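Local coordinates for post-proline cleaving enzyme (Rickettsia typhi, PDB 4HVT), which probably acts as a serine endopeptidase of the prolyl oligopeptidase family, cleaving peptides after proline, at residues I317-L322 and F522-H527. Residues are numbered along the deposited sequence; the frame is centred on the assembly and turned at random.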
ATOM      1  N   ILE A 317      15.496  24.556  -6.204  1.00 19.52           N
ATOM      2  CA  ILE A 317      14.343  24.084  -5.428  1.00 17.64           C
ATOM      3  C   ILE A 317      14.669  22.698  -4.889  1.00 17.31           C
ATOM      4  O   ILE A 317      14.857  21.779  -5.651  1.00 16.84           O
ATOM      5  CB  ILE A 317      13.047  24.036  -6.253  1.00 16.43           C
ATOM      6  CG1 ILE A 317      12.886  25.353  -7.025  1.00 17.26           C
ATOM      7  CG2 ILE A 317      11.846  23.745  -5.302  1.00 16.13           C
ATOM      8  CD1 ILE A 317      11.731  25.406  -7.989  1.00 16.85           C
ATOM      9  N   LYS A 318      14.769  22.572  -3.572  1.00 16.51           N
ATOM     10  CA  LYS A 318      15.301  21.341  -3.004  1.00 17.09           C
ATOM     11  C   LYS A 318      14.389  20.097  -3.132  1.00 14.46           C
ATOM     12  O   LYS A 318      13.147  20.188  -3.101  1.00 13.39           O
ATOM     13  CB  LYS A 318      15.688  21.572  -1.536  1.00 19.62           C
ATOM     14  CG  LYS A 318      16.745  22.656  -1.330  1.00 23.60           C
ATOM     15  CD  LYS A 318      18.143  22.278  -1.798  1.00 27.26           C
ATOM     16  CE  LYS A 318      18.869  21.398  -0.777  1.00 30.04           C
ATOM     17  NZ  LYS A 318      20.091  20.733  -1.337  1.00 31.97           N
ATOM     18  N   ALA A 319      15.018  18.953  -3.334  1.00 13.18           N
ATOM     19  CA  ALA A 319      14.373  17.638  -3.294  1.00 12.43           C
ATOM     20  C   ALA A 319      13.426  17.548  -2.109  1.00 11.62           C
ATOM     21  O   ALA A 319      13.807  17.972  -0.986  1.00 12.37           O
ATOM     22  CB  ALA A 319      15.446  16.549  -3.211  1.00 12.64           C
ATOM     23  N   GLY A 320      12.213  17.046  -2.338  1.00 10.70           N
ATOM     24  CA  GLY A 320      11.180  16.952  -1.291  1.00 10.56           C
ATOM     25  C   GLY A 320      10.239  18.139  -1.162  1.00 10.28           C
ATOM     26  O   GLY A 320       9.285  18.093  -0.393  1.00 10.14           O
ATOM     27  N   SER A 321      10.478  19.189  -1.943  1.00 10.24           N
ATOM     28  CA  SER A 321       9.605  20.340  -2.024  1.00 10.22           C
ATOM     29  C   SER A 321       8.344  20.063  -2.818  1.00  9.55           C
ATOM     30  O   SER A 321       8.296  19.169  -3.669  1.00  8.94           O
ATOM     31  CB  SER A 321      10.326  21.548  -2.683  1.00 10.78           C
ATOM     32  OG  SER A 321      11.525  21.905  -1.967  1.00 11.55           O
ATOM     33  N   LEU A 322       7.321  20.845  -2.505  1.00  9.43           N
ATOM     34  CA  LEU A 322       6.082  20.836  -3.263  1.00  9.27           C
ATOM     35  C   LEU A 322       5.959  22.161  -3.992  1.00  9.48           C
ATOM     36  O   LEU A 322       6.042  23.213  -3.388  1.00  9.76           O
ATOM     37  CB  LEU A 322       4.877  20.638  -2.353  1.00  8.90           C
ATOM     38  CG  LEU A 322       3.572  20.300  -3.132  1.00  8.84           C
ATOM     39  CD1 LEU A 322       3.534  18.827  -3.550  1.00  8.50           C
ATOM     40  CD2 LEU A 322       2.343  20.626  -2.273  1.00  9.10           C
ATOM     41  N   PHE A 522      12.302  10.749   5.995  1.00 11.15           N
ATOM     42  CA  PHE A 522      13.052  12.000   5.841  1.00 12.01           C
ATOM     43  C   PHE A 522      13.314  12.348   4.374  1.00 12.04           C
ATOM     44  O   PHE A 522      14.360  12.852   3.989  1.00 12.22           O
ATOM     45  CB  PHE A 522      14.266  11.993   6.751  1.00 13.28           C
ATOM     46  CG  PHE A 522      13.903  11.814   8.170  1.00 14.21           C
ATOM     47  CD1 PHE A 522      13.318  12.856   8.866  1.00 14.76           C
ATOM     48  CD2 PHE A 522      14.062  10.608   8.807  1.00 15.05           C
ATOM     49  CE1 PHE A 522      12.960  12.724  10.191  1.00 15.53           C
ATOM     50  CE2 PHE A 522      13.702  10.448  10.135  1.00 15.54           C
ATOM     51  CZ  PHE A 522      13.150  11.505  10.824  1.00 15.98           C
ATOM     52  N   GLY A 523      12.306  12.087   3.582  1.00 11.51           N
ATOM     53  CA  GLY A 523      12.278  12.478   2.177  1.00 11.57           C
ATOM     54  C   GLY A 523      13.125  11.603   1.300  1.00 11.69           C
ATOM     55  O   GLY A 523      13.537  10.503   1.696  1.00 11.53           O
ATOM     56  N   PRO A 524      13.374  12.076   0.079  1.00 11.36           N
ATOM     57  CA  PRO A 524      14.037  11.235  -0.910  1.00 11.68           C
ATOM     58  C   PRO A 524      15.459  10.781  -0.535  1.00 11.75           C
ATOM     59  O   PRO A 524      15.859   9.659  -0.871  1.00 11.46           O
ATOM     60  CB  PRO A 524      14.054  12.108  -2.162  1.00 11.93           C
ATOM     61  CG  PRO A 524      13.524  13.459  -1.803  1.00 11.99           C
ATOM     62  CD  PRO A 524      12.880  13.362  -0.452  1.00 11.69           C
ATOM     63  N   GLU A 525      16.171  11.590   0.235  1.00 12.35           N
ATOM     64  CA  GLU A 525      17.526  11.205   0.653  1.00 12.82           C
ATOM     65  C   GLU A 525      17.483   9.996   1.594  1.00 12.63           C
ATOM     66  O   GLU A 525      18.412   9.193   1.648  1.00 13.68           O
ATOM     67  CB  GLU A 525      18.227  12.350   1.369  1.00 13.45           C
ATOM     68  N   TRP A 526      16.451   9.903   2.420  1.00 11.92           N
ATOM     69  CA  TRP A 526      16.288   8.776   3.340  1.00 11.70           C
ATOM     70  C   TRP A 526      16.160   7.473   2.572  1.00 11.35           C
ATOM     71  O   TRP A 526      16.722   6.456   2.964  1.00 11.35           O
ATOM     72  CB  TRP A 526      15.053   8.995   4.235  1.00 11.41           C
ATOM     73  CG  TRP A 526      15.009   8.209   5.515  1.00 11.61           C
ATOM     74  CD1 TRP A 526      14.114   7.258   5.853  1.00 11.30           C
ATOM     75  CD2 TRP A 526      15.878   8.341   6.614  1.00 12.45           C
ATOM     76  NE1 TRP A 526      14.370   6.774   7.097  1.00 11.95           N
ATOM     77  CE2 TRP A 526      15.468   7.413   7.590  1.00 12.53           C
ATOM     78  CE3 TRP A 526      16.984   9.161   6.880  1.00 13.26           C
ATOM     79  CZ2 TRP A 526      16.088   7.317   8.834  1.00 13.39           C
ATOM     80  CZ3 TRP A 526      17.626   9.030   8.102  1.00 13.96           C
ATOM     81  CH2 TRP A 526      17.176   8.115   9.059  1.00 13.95           C
ATOM     82  N   HIS A 527      15.525   7.552   1.402  1.00 11.17           N
ATOM     83  CA  HIS A 527      15.375   6.420   0.489  1.00 11.01           C
ATOM     84  C   HIS A 527      16.686   6.104  -0.235  1.00 11.69           C
ATOM     85  O   HIS A 527      17.187   4.952  -0.234  1.00 12.48           O
ATOM     86  CB  HIS A 527      14.261   6.720  -0.502  1.00 10.46           C
ATOM     87  CG  HIS A 527      14.166   5.713  -1.603  1.00 10.49           C
ATOM     88  ND1 HIS A 527      14.047   6.082  -2.919  1.00 10.59           N
ATOM     89  CD2 HIS A 527      14.269   4.353  -1.604  1.00 10.41           C
ATOM     90  CE1 HIS A 527      14.097   4.999  -3.683  1.00 10.62           C
ATOM     91  NE2 HIS A 527      14.196   3.938  -2.912  1.00 10.32           N
TER
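Pro524 brings the CG-CD edge of its ring over one face of the Ala319-Gly320 peptide. Its CG does most of the touching, 3.9 Å from Gly320 N. The same CG meets Ala319 CB, also at 3.9 Å, while CD turns to Gly320 CA at 4.1 Å. Within 522-527, off to one side, Phe522 meets Trp526 edge to face (T-shaped). Phe522 CD2 sits 3.5 Å above the Trp526 plane, over its centre, and Trp526 CD2 lies in the plane of Phe522, at its edge. Residues 318-321 form a type II beta turn. Gly320, its third residue, has a positive phi of 91°, and its N and CA face Pro524. Lys318 O accepts two bonds from Ser321, from OG at 2.6 Å and from N at 3.1 Å. A chi1 of -58° points OG across the open end of the turn, tilted 20° from the carbonyl plane. This loop joins strands 315-317 and 322-326 of the beta-propeller domain. It abuts the start of helix 524-528 in the alpha/beta-hydrolase domain, so the contact is packing between domains. Gly523 is the N-cap and Pro524 the first helical residue. Nearby, His527 ND1 bonds to Arg307 of the propeller and NE2 to Glu610.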